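Glutaredoxin-like protein NrdH (PDB 1H75) probably supplies electrons to the NrdEF ribonucleotide reductase, acting as a small glutaredoxin-like redox protein with a redox-active disulfide. Local coordinates at residues M1-Y6 and V54-L59; E22-D27 and D67-L72; H15-A20 and S62-D67; I5-D10 and F28-V33; N9-C14 and Q50-I55. All coordinates share one frame; numbering follows the deposited sequence.

Contact 1. Residues M1-Y6 and V54-L59; sequences MRITIY and VIAGDL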
# COMPACT_ATOMS: atom_id res chain seq x y z
N MET A 1 -8.25 3.52 11.72
CA MET A 1 -6.91 3.71 11.10
C MET A 1 -7.00 3.59 9.59
O MET A 1 -7.45 2.57 9.07
CB MET A 1 -5.92 2.66 11.61
CG MET A 1 -4.59 2.71 10.88
SD MET A 1 -3.62 1.24 11.16
CE MET A 1 -4.59 0.01 10.25
N ARG A 2 -6.56 4.62 8.89
CA ARG A 2 -6.60 4.65 7.44
C ARG A 2 -5.44 3.87 6.82
O ARG A 2 -4.29 4.02 7.24
CB ARG A 2 -6.53 6.10 6.96
CG ARG A 2 -6.53 6.27 5.45
CD ARG A 2 -5.92 7.62 5.05
NE ARG A 2 -6.61 8.76 5.64
CZ ARG A 2 -7.88 9.07 5.40
NH1 ARG A 2 -8.60 8.32 4.57
NH2 ARG A 2 -8.42 10.14 5.97
N ILE A 3 -5.74 3.02 5.84
CA ILE A 3 -4.73 2.24 5.12
C ILE A 3 -4.81 2.71 3.68
O ILE A 3 -5.87 2.67 3.06
CB ILE A 3 -5.05 0.72 5.14
CG1 ILE A 3 -5.08 0.22 6.58
CG2 ILE A 3 -4.01 -0.04 4.32
CD1 ILE A 3 -5.59 -1.21 6.71
N THR A 4 -3.70 3.22 3.15
CA THR A 4 -3.68 3.66 1.76
C THR A 4 -2.67 2.82 1.00
O THR A 4 -1.55 2.61 1.47
CB THR A 4 -3.25 5.14 1.65
OG1 THR A 4 -4.13 5.95 2.42
CG2 THR A 4 -3.26 5.58 0.20
N ILE A 5 -3.08 2.32 -0.17
CA ILE A 5 -2.17 1.53 -0.99
C ILE A 5 -1.88 2.35 -2.23
O ILE A 5 -2.82 2.66 -2.98
CB ILE A 5 -2.79 0.18 -1.46
CG1 ILE A 5 -3.24 -0.66 -0.26
CG2 ILE A 5 -1.77 -0.59 -2.31
CD1 ILE A 5 -3.91 -2.01 -0.63
N TYR A 6 -0.62 2.73 -2.44
CA TYR A 6 -0.22 3.48 -3.64
C TYR A 6 0.09 2.40 -4.65
O TYR A 6 0.97 1.56 -4.44
CB TYR A 6 0.98 4.38 -3.35
CG TYR A 6 0.58 5.51 -2.40
CD1 TYR A 6 0.70 5.37 -1.02
CD2 TYR A 6 0.00 6.69 -2.91
CE1 TYR A 6 0.25 6.38 -0.15
CE2 TYR A 6 -0.44 7.69 -2.06
CZ TYR A 6 -0.32 7.53 -0.68
OH TYR A 6 -0.78 8.53 0.14
N VAL A 54 2.54 1.01 0.91
CA VAL A 54 1.43 1.00 1.84
C VAL A 54 1.74 1.92 2.99
O VAL A 54 2.84 1.84 3.57
CB VAL A 54 1.16 -0.41 2.43
CG1 VAL A 54 0.06 -0.32 3.48
CG2 VAL A 54 0.78 -1.38 1.33
N ILE A 55 0.82 2.82 3.29
CA ILE A 55 0.99 3.74 4.41
C ILE A 55 -0.21 3.51 5.33
O ILE A 55 -1.37 3.59 4.90
CB ILE A 55 0.98 5.25 3.97
CG1 ILE A 55 2.11 5.53 2.98
CG2 ILE A 55 1.09 6.15 5.19
CD1 ILE A 55 3.50 5.15 3.45
N ALA A 56 0.07 3.22 6.60
CA ALA A 56 -0.99 2.96 7.55
C ALA A 56 -0.51 3.35 8.94
O ALA A 56 0.33 2.69 9.53
CB ALA A 56 -1.35 1.48 7.49
N GLY A 57 -1.05 4.44 9.46
CA GLY A 57 -0.60 4.88 10.76
C GLY A 57 0.89 5.19 10.69
O GLY A 57 1.31 5.94 9.82
N ASP A 58 1.67 4.59 11.59
CA ASP A 58 3.13 4.81 11.64
C ASP A 58 3.90 3.90 10.69
O ASP A 58 5.11 4.05 10.55
CB ASP A 58 3.70 4.52 13.03
CG ASP A 58 3.22 5.48 14.10
OD1 ASP A 58 2.73 6.59 13.78
OD2 ASP A 58 3.36 5.09 15.28
N LEU A 59 3.21 2.93 10.09
CA LEU A 59 3.86 1.98 9.20
C LEU A 59 3.88 2.45 7.75
O LEU A 59 2.93 3.06 7.28
CB LEU A 59 3.15 0.62 9.27
CG LEU A 59 3.00 0.06 10.69
CD1 LEU A 59 2.35 -1.31 10.63
CD2 LEU A 59 4.35 -0.05 11.36
O HOH W 1 -3.09 6.02 8.56
O HOH W 2 -2.80 6.19 4.98
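In the central mixed sheet of this thioredoxin-fold protein, the first strand, 3-7, runs antiparallel to strand 53-56, and residues M1-Y6 and V54-L59 make up much of that seam. T4 and I55 form a hydrogen-bonded antiparallel pair: T4 N reaches I55 O at 2.9 Å, and the return bond from I55 N to T4 O, 3.0 Å, is nearly straight at 168°. On one face I3, I5 and V54 pack against helix 12-23, A56 against L72. With I3 CG2 anti to the backbone N and CG1 beside it (chi1 -61°), CG2 comes 4.2 Å from V54 CG1 while CG1 rests on A56 CB. The other face carries Y6, whose ring edge is met by I55 CG1 at 3.7 Å from CE1; T4 CG2 lies over one face of that ring. Beyond A56 the chain reverses in a type II' turn. Two waters complete the seam, one bridging R2 O and G57 N, the other donating to I55 O and to T4 OG1, which is also hydrogen-bonded to E29 OE2.

Contact 2. Residues E22-D27 and D67-L72; sequences ENRGFD and DMINRL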
# COMPACT_ATOMS: atom_id res chain seq x y z
N GLU A 22 -7.99 -7.73 1.32
CA GLU A 22 -9.38 -8.13 1.20
C GLU A 22 -9.62 -9.46 1.90
O GLU A 22 -10.67 -9.68 2.51
CB GLU A 22 -9.77 -8.21 -0.29
CG GLU A 22 -9.72 -6.83 -0.97
CD GLU A 22 -9.89 -6.89 -2.49
OE1 GLU A 22 -10.23 -5.83 -3.06
OE2 GLU A 22 -9.66 -7.95 -3.11
N ASN A 23 -8.62 -10.35 1.83
CA ASN A 23 -8.74 -11.66 2.44
C ASN A 23 -8.85 -11.54 3.97
O ASN A 23 -9.39 -12.42 4.62
CB ASN A 23 -7.55 -12.55 2.10
CG ASN A 23 -7.60 -13.10 0.68
OD1 ASN A 23 -8.63 -12.98 0.01
ND2 ASN A 23 -6.51 -13.71 0.24
N ARG A 24 -8.36 -10.43 4.51
CA ARG A 24 -8.38 -10.19 5.97
C ARG A 24 -9.46 -9.22 6.42
O ARG A 24 -9.50 -8.81 7.59
CB ARG A 24 -7.02 -9.69 6.42
CG ARG A 24 -5.89 -10.69 6.18
CD ARG A 24 -4.54 -9.98 6.25
NE ARG A 24 -3.41 -10.90 6.28
CZ ARG A 24 -3.01 -11.63 5.24
NH1 ARG A 24 -3.65 -11.56 4.08
NH2 ARG A 24 -1.96 -12.44 5.37
N GLY A 25 -10.33 -8.84 5.49
CA GLY A 25 -11.40 -7.92 5.81
C GLY A 25 -10.98 -6.51 6.17
O GLY A 25 -11.65 -5.83 6.96
N PHE A 26 -9.86 -6.04 5.60
CA PHE A 26 -9.39 -4.69 5.87
C PHE A 26 -10.01 -3.65 4.93
O PHE A 26 -10.29 -3.94 3.77
CB PHE A 26 -7.86 -4.56 5.70
CG PHE A 26 -7.05 -5.44 6.61
CD1 PHE A 26 -5.69 -5.64 6.35
CD2 PHE A 26 -7.61 -6.05 7.73
CE1 PHE A 26 -4.91 -6.42 7.19
CE2 PHE A 26 -6.82 -6.84 8.58
CZ PHE A 26 -5.48 -7.03 8.31
N ASP A 27 -10.24 -2.44 5.43
CA ASP A 27 -10.75 -1.39 4.57
C ASP A 27 -9.54 -0.56 4.19
O ASP A 27 -8.70 -0.28 5.03
CB ASP A 27 -11.76 -0.50 5.31
CG ASP A 27 -13.05 -1.23 5.60
OD1 ASP A 27 -13.62 -1.83 4.66
OD2 ASP A 27 -13.48 -1.21 6.76
N ASP A 67 4.00 -10.09 5.79
CA ASP A 67 4.32 -9.90 7.20
C ASP A 67 3.95 -8.53 7.74
O ASP A 67 3.61 -8.38 8.92
CB ASP A 67 5.80 -10.18 7.46
CG ASP A 67 6.72 -9.30 6.64
OD1 ASP A 67 7.75 -8.88 7.20
OD2 ASP A 67 6.47 -9.07 5.43
N MET A 68 4.05 -7.51 6.89
CA MET A 68 3.68 -6.17 7.32
C MET A 68 2.16 -6.00 7.27
O MET A 68 1.57 -5.29 8.09
CB MET A 68 4.34 -5.11 6.42
CG MET A 68 5.87 -5.01 6.59
SD MET A 68 6.42 -4.64 8.26
CE MET A 68 6.13 -2.88 8.29
N ILE A 69 1.52 -6.66 6.30
CA ILE A 69 0.08 -6.58 6.17
C ILE A 69 -0.55 -7.16 7.43
O ILE A 69 -1.56 -6.65 7.91
CB ILE A 69 -0.41 -7.36 4.92
CG1 ILE A 69 0.06 -6.61 3.66
CG2 ILE A 69 -1.93 -7.46 4.93
CD1 ILE A 69 -0.10 -7.39 2.36
N ASN A 70 0.08 -8.19 7.97
CA ASN A 70 -0.42 -8.81 9.18
C ASN A 70 -0.33 -7.89 10.38
O ASN A 70 -1.00 -8.13 11.38
CB ASN A 70 0.31 -10.13 9.45
CG ASN A 70 -0.23 -11.26 8.62
OD1 ASN A 70 -1.35 -11.17 8.09
ND2 ASN A 70 0.53 -12.34 8.50
N ARG A 71 0.47 -6.83 10.28
CA ARG A 71 0.55 -5.88 11.39
C ARG A 71 -0.64 -4.92 11.40
O ARG A 71 -0.76 -4.10 12.31
CB ARG A 71 1.87 -5.11 11.35
CG ARG A 71 3.07 -6.02 11.58
CD ARG A 71 4.36 -5.23 11.75
NE ARG A 71 4.21 -4.25 12.83
CZ ARG A 71 5.08 -3.27 13.07
NH1 ARG A 71 6.16 -3.12 12.33
NH2 ARG A 71 4.83 -2.42 14.07
N LEU A 72 -1.51 -5.03 10.41
CA LEU A 72 -2.69 -4.17 10.30
C LEU A 72 -3.96 -4.76 10.95
O LEU A 72 -5.02 -4.13 10.89
CB LEU A 72 -2.99 -3.88 8.83
CG LEU A 72 -1.83 -3.24 8.06
CD1 LEU A 72 -2.26 -2.96 6.63
CD2 LEU A 72 -1.38 -1.96 8.76
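The F26 ring is sandwiched: L72 O lies over one face, R24 CB over the opposite one, both displaced toward the rim, and I69 O sits at the edge, 3.4 Å from F26 CE1. The same corner of the ring meets L72 CB, 3.6 Å from CE1, and the two side chains cross at about a right angle. F26 CG, anti to the carbonyl carbon (chi1 -61°), carries the ring to this place. The R24 guanidinium is approached differently. I69 CG2 lies over one of its faces and 3.9 Å from R24 CD, while N70 OD1 comes in at the edge, in plane, accepting a bond from R24 NE at 2.8 Å and a weak one from NH2 at 3.1 Å. The amide plane is turned 38° from the guanidinium. Here helix 12-23 ends in a Schellman motif with G25, at positive phi, as the C-prime residue; the motif turns the chain between R24 and F26, whose side chains both point toward the end of the short helix 66-69 and the 3-10 segment after it. The guanidinium has a second partner, NH1 bonding A20 O in the last turn of helix 12-23, and the F26 ring also meets H73 edge-to-face.

Contact 3. Residues H15-A20 and S62-D67; sequences HATKRA and SGFRPD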
# COMPACT_ATOMS: atom_id res chain seq x y z
N HIS A 15 -1.38 -6.04 -6.82
CA HIS A 15 -2.58 -6.87 -6.81
C HIS A 15 -2.53 -7.86 -5.64
O HIS A 15 -3.54 -8.06 -4.94
CB HIS A 15 -2.72 -7.62 -8.14
CG HIS A 15 -3.96 -8.46 -8.24
ND1 HIS A 15 -4.03 -9.75 -7.77
CD2 HIS A 15 -5.18 -8.17 -8.74
CE1 HIS A 15 -5.25 -10.22 -7.97
NE2 HIS A 15 -5.97 -9.28 -8.56
N ALA A 16 -1.36 -8.45 -5.40
CA ALA A 16 -1.21 -9.40 -4.30
C ALA A 16 -1.56 -8.71 -2.97
O ALA A 16 -2.22 -9.27 -2.10
CB ALA A 16 0.21 -9.94 -4.24
N THR A 17 -1.10 -7.47 -2.83
CA THR A 17 -1.35 -6.71 -1.61
C THR A 17 -2.84 -6.42 -1.40
O THR A 17 -3.36 -6.58 -0.28
CB THR A 17 -0.54 -5.40 -1.64
OG1 THR A 17 0.86 -5.72 -1.65
CG2 THR A 17 -0.88 -4.52 -0.43
N LYS A 18 -3.53 -6.00 -2.45
CA LYS A 18 -4.95 -5.69 -2.39
C LYS A 18 -5.73 -6.95 -1.98
O LYS A 18 -6.56 -6.92 -1.08
CB LYS A 18 -5.44 -5.18 -3.75
CG LYS A 18 -6.95 -5.05 -3.90
CD LYS A 18 -7.31 -4.52 -5.29
CE LYS A 18 -8.81 -4.58 -5.55
NZ LYS A 18 -9.14 -4.01 -6.89
N ARG A 19 -5.44 -8.04 -2.67
CA ARG A 19 -6.07 -9.32 -2.40
C ARG A 19 -5.83 -9.77 -0.95
O ARG A 19 -6.74 -10.28 -0.29
CB ARG A 19 -5.53 -10.39 -3.35
CG ARG A 19 -6.07 -11.80 -3.12
CD ARG A 19 -7.46 -11.99 -3.71
NE ARG A 19 -8.46 -11.13 -3.10
CZ ARG A 19 -9.76 -11.20 -3.35
NH1 ARG A 19 -10.22 -12.11 -4.20
NH2 ARG A 19 -10.60 -10.36 -2.76
N ALA A 20 -4.61 -9.59 -0.47
CA ALA A 20 -4.26 -9.98 0.90
C ALA A 20 -5.07 -9.18 1.90
O ALA A 20 -5.54 -9.72 2.92
CB ALA A 20 -2.77 -9.78 1.14
N SER A 62 7.15 -0.87 1.17
CA SER A 62 6.97 -1.06 -0.27
C SER A 62 7.08 -2.54 -0.65
O SER A 62 7.65 -3.32 0.10
CB SER A 62 8.02 -0.26 -1.05
OG SER A 62 9.35 -0.64 -0.72
N GLY A 63 6.55 -2.89 -1.82
CA GLY A 63 6.57 -4.27 -2.28
C GLY A 63 5.49 -5.08 -1.59
O GLY A 63 4.77 -4.54 -0.75
N PHE A 64 5.34 -6.35 -1.98
CA PHE A 64 4.36 -7.24 -1.36
C PHE A 64 4.98 -7.78 -0.08
O PHE A 64 5.97 -8.53 -0.11
CB PHE A 64 4.00 -8.38 -2.30
CG PHE A 64 3.06 -9.40 -1.69
CD1 PHE A 64 1.83 -9.01 -1.19
CD2 PHE A 64 3.42 -10.75 -1.65
CE1 PHE A 64 0.94 -9.95 -0.65
CE2 PHE A 64 2.54 -11.69 -1.12
CZ PHE A 64 1.31 -11.29 -0.62
N ARG A 65 4.41 -7.38 1.06
CA ARG A 65 4.91 -7.77 2.36
C ARG A 65 3.81 -8.33 3.25
O ARG A 65 3.20 -7.61 4.04
CB ARG A 65 5.55 -6.56 3.05
CG ARG A 65 6.89 -6.11 2.43
CD ARG A 65 7.97 -7.15 2.66
NE ARG A 65 8.24 -7.33 4.09
CZ ARG A 65 9.07 -6.58 4.81
NH1 ARG A 65 9.75 -5.58 4.24
NH2 ARG A 65 9.19 -6.80 6.11
N PRO A 66 3.52 -9.63 3.10
CA PRO A 66 2.49 -10.31 3.90
C PRO A 66 2.73 -10.06 5.39
O PRO A 66 1.80 -9.88 6.16
CB PRO A 66 2.70 -11.78 3.57
CG PRO A 66 3.29 -11.77 2.24
CD PRO A 66 4.19 -10.57 2.19
N ASP A 67 4.00 -10.09 5.79
CA ASP A 67 4.32 -9.90 7.20
C ASP A 67 3.95 -8.53 7.74
O ASP A 67 3.61 -8.38 8.92
CB ASP A 67 5.80 -10.18 7.46
CG ASP A 67 6.72 -9.30 6.64
OD1 ASP A 67 7.75 -8.88 7.20
OD2 ASP A 67 6.47 -9.07 5.43
O HOH W 3 2.52 -5.14 0.65
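The ring of F64 lies flat against helix 12-23, with A16 CB over one face, 3.7 Å from the ring centroid and 16° off its normal, a CH-pi contact. On the opposite face the P66 ring of its own segment places CD over the centre, so the phenyl is clamped between a helix methyl and a proline. Its edge is turned to T17 and A20: T17 OG1 lies in the ring plane, 3.5 Å from F64 CD1, and A20 CB stands 4.1 Å from CE1. T17 and F64 pass alongside each other, their side chains running opposite ways. Because F64 CG is anti to the backbone N (chi1 176°), the ring is carried over to the helix. In this thioredoxin fold, residues S62-D67 lead from the edge strand 59-62 into helix 66-69, and the contact packs that connection against the helix that starts at the redox-active cysteines. A water draws the polar atoms together, donating to T17 OG1 at 2.9 Å and to G63 O at 2.7 Å and accepting from R65 N at 3.0 Å; T17 OG1 is also hydrogen-bonded to Q13 O, one turn back in the helix. R65, the N-cap residue, forms a side-on salt bridge with D67, NE to OD2 and NH2 to OD1, each at 2.8 Å and each lying close to the guanidinium plane.

Contact 4. Residues I5-D10 and F28-V33; sequences IYTRND and FEMINV
Four backbone hydrogen bonds join I5-T7 to E29-V33 in parallel register: I5 N to E29 O, I31 N to I5 O, T7 N to I31 O and V33 N to T7 O, all 2.8-3.0 Å long. CA-H...O contacts reinforce them, M30 CA standing 3.3 Å from I5 O. Of the apolar contacts, I5 CD1 sits over the F28 ring, 4.0 Å from its centroid, in a CH-pi contact; F28 CG, set between its backbone N and carbonyl carbon (chi1 55°), brings the ring there. On the other face Y6 and I31 run alongside each other in the same direction, with Y6 CE2 3.7 Å from I31 CD1, and V33 CG1 closes on Y6 CB at 3.8 Å. An alanine at Y6 is likely to open a gap beside I31 CD1, leaving that branch without its aromatic neighbour. Helix 12-23 connects the two strands in a beta-alpha-beta crossover and lies on the I5 face, where I5 and F28 meet M21, whereas Y6, I31 and V33 pack against helix 37-45, and strand 53-56 lies on the far side of 3-7.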
# COMPACT_ATOMS: atom_id res chain seq x y z
N ILE A 5 -3.08 2.32 -0.17
CA ILE A 5 -2.17 1.53 -0.99
C ILE A 5 -1.88 2.35 -2.23
O ILE A 5 -2.82 2.66 -2.98
CB ILE A 5 -2.79 0.18 -1.46
CG1 ILE A 5 -3.24 -0.66 -0.26
CG2 ILE A 5 -1.77 -0.59 -2.31
CD1 ILE A 5 -3.91 -2.01 -0.63
N TYR A 6 -0.62 2.73 -2.44
CA TYR A 6 -0.22 3.48 -3.64
C TYR A 6 0.09 2.40 -4.65
O TYR A 6 0.97 1.56 -4.44
CB TYR A 6 0.98 4.38 -3.35
CG TYR A 6 0.58 5.51 -2.40
CD1 TYR A 6 0.70 5.37 -1.02
CD2 TYR A 6 0.00 6.69 -2.91
CE1 TYR A 6 0.25 6.38 -0.15
CE2 TYR A 6 -0.44 7.69 -2.06
CZ TYR A 6 -0.32 7.53 -0.68
OH TYR A 6 -0.78 8.53 0.14
N THR A 7 -0.59 2.47 -5.80
CA THR A 7 -0.50 1.40 -6.76
C THR A 7 -0.30 1.77 -8.24
O THR A 7 -0.27 2.94 -8.59
CB THR A 7 -1.79 0.56 -6.61
OG1 THR A 7 -1.69 -0.67 -7.32
CG2 THR A 7 -3.01 1.37 -7.12
N ARG A 8 -0.19 0.74 -9.07
CA ARG A 8 -0.00 0.88 -10.52
C ARG A 8 -0.67 -0.32 -11.20
O ARG A 8 -0.71 -1.41 -10.63
CB ARG A 8 1.50 0.91 -10.84
CG ARG A 8 1.87 0.56 -12.26
CD ARG A 8 3.33 0.86 -12.52
NE ARG A 8 3.62 2.29 -12.41
CZ ARG A 8 4.85 2.77 -12.23
NH1 ARG A 8 5.88 1.95 -12.12
NH2 ARG A 8 5.04 4.08 -12.15
N ASN A 9 -1.22 -0.13 -12.40
CA ASN A 9 -1.85 -1.25 -13.11
C ASN A 9 -0.74 -2.17 -13.62
O ASN A 9 0.39 -1.74 -13.77
CB ASN A 9 -2.70 -0.74 -14.28
CG ASN A 9 -3.91 0.08 -13.82
OD1 ASN A 9 -4.81 -0.44 -13.15
ND2 ASN A 9 -3.94 1.36 -14.18
N ASP A 10 -1.06 -3.44 -13.84
CA ASP A 10 -0.07 -4.39 -14.33
C ASP A 10 1.06 -4.61 -13.32
O ASP A 10 2.16 -5.05 -13.67
CB ASP A 10 0.53 -3.88 -15.66
CG ASP A 10 1.49 -4.88 -16.27
OD1 ASP A 10 1.02 -5.94 -16.75
OD2 ASP A 10 2.71 -4.61 -16.28
N PHE A 28 -9.45 -0.19 2.92
CA PHE A 28 -8.32 0.61 2.46
C PHE A 28 -8.71 1.44 1.25
O PHE A 28 -9.73 1.18 0.62
CB PHE A 28 -7.13 -0.29 2.09
CG PHE A 28 -7.47 -1.34 1.08
CD1 PHE A 28 -7.38 -1.08 -0.28
CD2 PHE A 28 -7.93 -2.58 1.49
CE1 PHE A 28 -7.75 -2.03 -1.22
CE2 PHE A 28 -8.31 -3.55 0.56
CZ PHE A 28 -8.22 -3.28 -0.79
N GLU A 29 -7.90 2.45 0.97
CA GLU A 29 -8.11 3.30 -0.18
C GLU A 29 -6.93 3.06 -1.11
O GLU A 29 -5.84 2.68 -0.67
CB GLU A 29 -8.17 4.78 0.23
CG GLU A 29 -6.97 5.29 1.02
CD GLU A 29 -7.05 6.79 1.29
OE1 GLU A 29 -8.14 7.37 1.14
OE2 GLU A 29 -6.01 7.39 1.67
N MET A 30 -7.16 3.23 -2.40
CA MET A 30 -6.09 3.03 -3.35
C MET A 30 -5.86 4.32 -4.10
O MET A 30 -6.81 5.07 -4.36
CB MET A 30 -6.44 1.92 -4.34
CG MET A 30 -6.63 0.57 -3.68
SD MET A 30 -6.99 -0.66 -4.91
CE MET A 30 -5.42 -1.50 -5.00
N ILE A 31 -4.60 4.58 -4.42
CA ILE A 31 -4.25 5.77 -5.18
C ILE A 31 -3.28 5.33 -6.25
O ILE A 31 -2.18 4.87 -5.95
CB ILE A 31 -3.57 6.82 -4.30
CG1 ILE A 31 -4.59 7.34 -3.29
CG2 ILE A 31 -2.97 7.94 -5.20
CD1 ILE A 31 -4.04 8.38 -2.35
N ASN A 32 -3.70 5.47 -7.50
CA ASN A 32 -2.88 5.10 -8.64
C ASN A 32 -1.82 6.18 -8.86
O ASN A 32 -2.16 7.30 -9.21
CB ASN A 32 -3.76 5.00 -9.89
CG ASN A 32 -3.02 4.44 -11.08
OD1 ASN A 32 -3.41 3.40 -11.62
ND2 ASN A 32 -1.95 5.12 -11.50
N VAL A 33 -0.54 5.84 -8.66
CA VAL A 33 0.55 6.80 -8.79
C VAL A 33 0.80 7.33 -10.20
O VAL A 33 1.46 8.36 -10.38
CB VAL A 33 1.88 6.24 -8.20
CG1 VAL A 33 1.69 5.91 -6.72
CG2 VAL A 33 2.33 5.02 -8.96

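Contact 5. Residues N9-C14 and Q50-I55; sequences NDCVQC and QLPVVI
The redox-active CxxC at the start of helix 12-23 meets the loop holding the cis-proline, a hallmark of the thioredoxin fold. C11 and C14 are joined by a disulfide, SG to SG 2.1 Å. The two half-cystines reach it by different rotations: C11 SG is anti to its own backbone N (chi1 165°), whereas C14 SG lies beside the backbone N (chi1 -61°), which brings it up against P52. C14 SG rests 3.7 Å from P52 CB and 3.9 Å from L51 CB, and C11 SG approaches L51 CB more loosely, at 4.2 Å. The peptide before P52 is cis, and the P52 ring turns CD to the helix start, 3.6 Å from C14 N and equally near Q13 C. Q13 CB adds to this packing, 3.9 Å from P52 CD, while its extended chain carries OE1 to F64 N. A glycine here removes the ring that lies against the C14 sulfur and the Q13-C14 peptide, which would probably open a gap there and leave the loop less inclined to keep its cis bond. P52 also rests on I5 and T17, so the ring touches strand, helix and disulfide together. On the other side of the cis peptide, L51 O lies 4.1 Å from C11 SG.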
# COMPACT_ATOMS: atom_id res chain seq x y z
N ASN A 9 -1.22 -0.13 -12.40
CA ASN A 9 -1.85 -1.25 -13.11
C ASN A 9 -0.74 -2.17 -13.62
O ASN A 9 0.39 -1.74 -13.77
CB ASN A 9 -2.70 -0.74 -14.28
CG ASN A 9 -3.91 0.08 -13.82
OD1 ASN A 9 -4.81 -0.44 -13.15
ND2 ASN A 9 -3.94 1.36 -14.18
N ASP A 10 -1.06 -3.44 -13.84
CA ASP A 10 -0.07 -4.39 -14.33
C ASP A 10 1.06 -4.61 -13.32
O ASP A 10 2.16 -5.05 -13.67
CB ASP A 10 0.53 -3.88 -15.66
CG ASP A 10 1.49 -4.88 -16.27
OD1 ASP A 10 1.02 -5.94 -16.75
OD2 ASP A 10 2.71 -4.61 -16.28
N CYS A 11 0.77 -4.32 -12.05
CA CYS A 11 1.74 -4.49 -10.98
C CYS A 11 1.27 -5.70 -10.16
O CYS A 11 0.26 -5.63 -9.45
CB CYS A 11 1.80 -3.20 -10.14
SG CYS A 11 2.61 -3.33 -8.50
N VAL A 12 1.99 -6.81 -10.27
CA VAL A 12 1.63 -8.04 -9.57
C VAL A 12 1.68 -7.92 -8.05
O VAL A 12 0.78 -8.40 -7.35
CB VAL A 12 2.52 -9.22 -10.00
CG1 VAL A 12 1.99 -10.52 -9.40
CG2 VAL A 12 2.55 -9.30 -11.54
N GLN A 13 2.73 -7.28 -7.53
CA GLN A 13 2.84 -7.12 -6.08
C GLN A 13 1.75 -6.23 -5.52
O GLN A 13 1.35 -6.36 -4.35
CB GLN A 13 4.24 -6.59 -5.70
CG GLN A 13 5.31 -7.65 -5.96
CD GLN A 13 6.67 -7.29 -5.39
OE1 GLN A 13 6.81 -7.02 -4.19
NE2 GLN A 13 7.69 -7.32 -6.24
N CYS A 14 1.26 -5.30 -6.35
CA CYS A 14 0.18 -4.41 -5.93
C CYS A 14 -1.11 -5.22 -5.81
O CYS A 14 -1.85 -5.09 -4.83
CB CYS A 14 -0.04 -3.33 -6.96
SG CYS A 14 1.38 -2.23 -7.27
N GLN A 50 9.93 1.06 -5.21
CA GLN A 50 9.13 0.00 -5.80
C GLN A 50 7.70 0.14 -5.35
O GLN A 50 7.41 0.81 -4.36
CB GLN A 50 9.67 -1.37 -5.39
CG GLN A 50 9.54 -1.64 -3.92
CD GLN A 50 9.88 -3.09 -3.53
OE1 GLN A 50 9.90 -3.43 -2.35
NE2 GLN A 50 10.15 -3.93 -4.53
N LEU A 51 6.79 -0.50 -6.09
CA LEU A 51 5.38 -0.47 -5.74
C LEU A 51 4.91 -1.86 -5.35
O LEU A 51 5.54 -2.87 -5.69
CB LEU A 51 4.54 0.02 -6.91
CG LEU A 51 4.79 1.47 -7.34
CD1 LEU A 51 4.16 1.74 -8.69
CD2 LEU A 51 4.21 2.39 -6.29
N PRO A 52 3.82 -1.93 -4.59
CA PRO A 52 3.05 -0.80 -4.08
C PRO A 52 3.74 -0.17 -2.87
O PRO A 52 4.73 -0.68 -2.37
CB PRO A 52 1.75 -1.47 -3.63
CG PRO A 52 2.29 -2.78 -3.06
CD PRO A 52 3.25 -3.21 -4.14
N VAL A 53 3.20 0.95 -2.42
CA VAL A 53 3.66 1.54 -1.18
C VAL A 53 2.42 1.54 -0.30
O VAL A 53 1.34 1.99 -0.71
CB VAL A 53 4.21 2.97 -1.33
CG1 VAL A 53 4.43 3.58 0.06
CG2 VAL A 53 5.54 2.92 -2.06
N VAL A 54 2.54 1.01 0.91
CA VAL A 54 1.43 1.00 1.84
C VAL A 54 1.74 1.92 2.99
O VAL A 54 2.84 1.84 3.57
CB VAL A 54 1.16 -0.41 2.43
CG1 VAL A 54 0.06 -0.32 3.48
CG2 VAL A 54 0.78 -1.38 1.33
N ILE A 55 0.82 2.82 3.29
CA ILE A 55 0.99 3.74 4.41
C ILE A 55 -0.21 3.51 5.33
O ILE A 55 -1.37 3.59 4.90
CB ILE A 55 0.98 5.25 3.97
CG1 ILE A 55 2.11 5.53 2.98
CG2 ILE A 55 1.09 6.15 5.19
CD1 ILE A 55 3.50 5.15 3.45

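How the contacts relate
Starting from the N terminus, strand 3-7 enters two contacts: contact 4 closes the shortest loop, around helix 12-23, by pairing with strand 29-32, and contact 1 closes a longer one by pairing with strand 53-56. The two start from the same strand, contact 4 closing the inner loop. Contact 5 brings the helix start back to the cis-proline loop preceding strand 53-56, and it shares N9 and D10 with contact 4, V54 and I55 with contact 1. Contacts 2 and 3 cross each other and the rest along the chain, tying the end and middle of helix 12-23 to the C-terminal segment around helix 66-69; I69 touches A20, T17 and F64 between them. Contacts 3 and 5 meet through the Q13-F64 hydrogen bond.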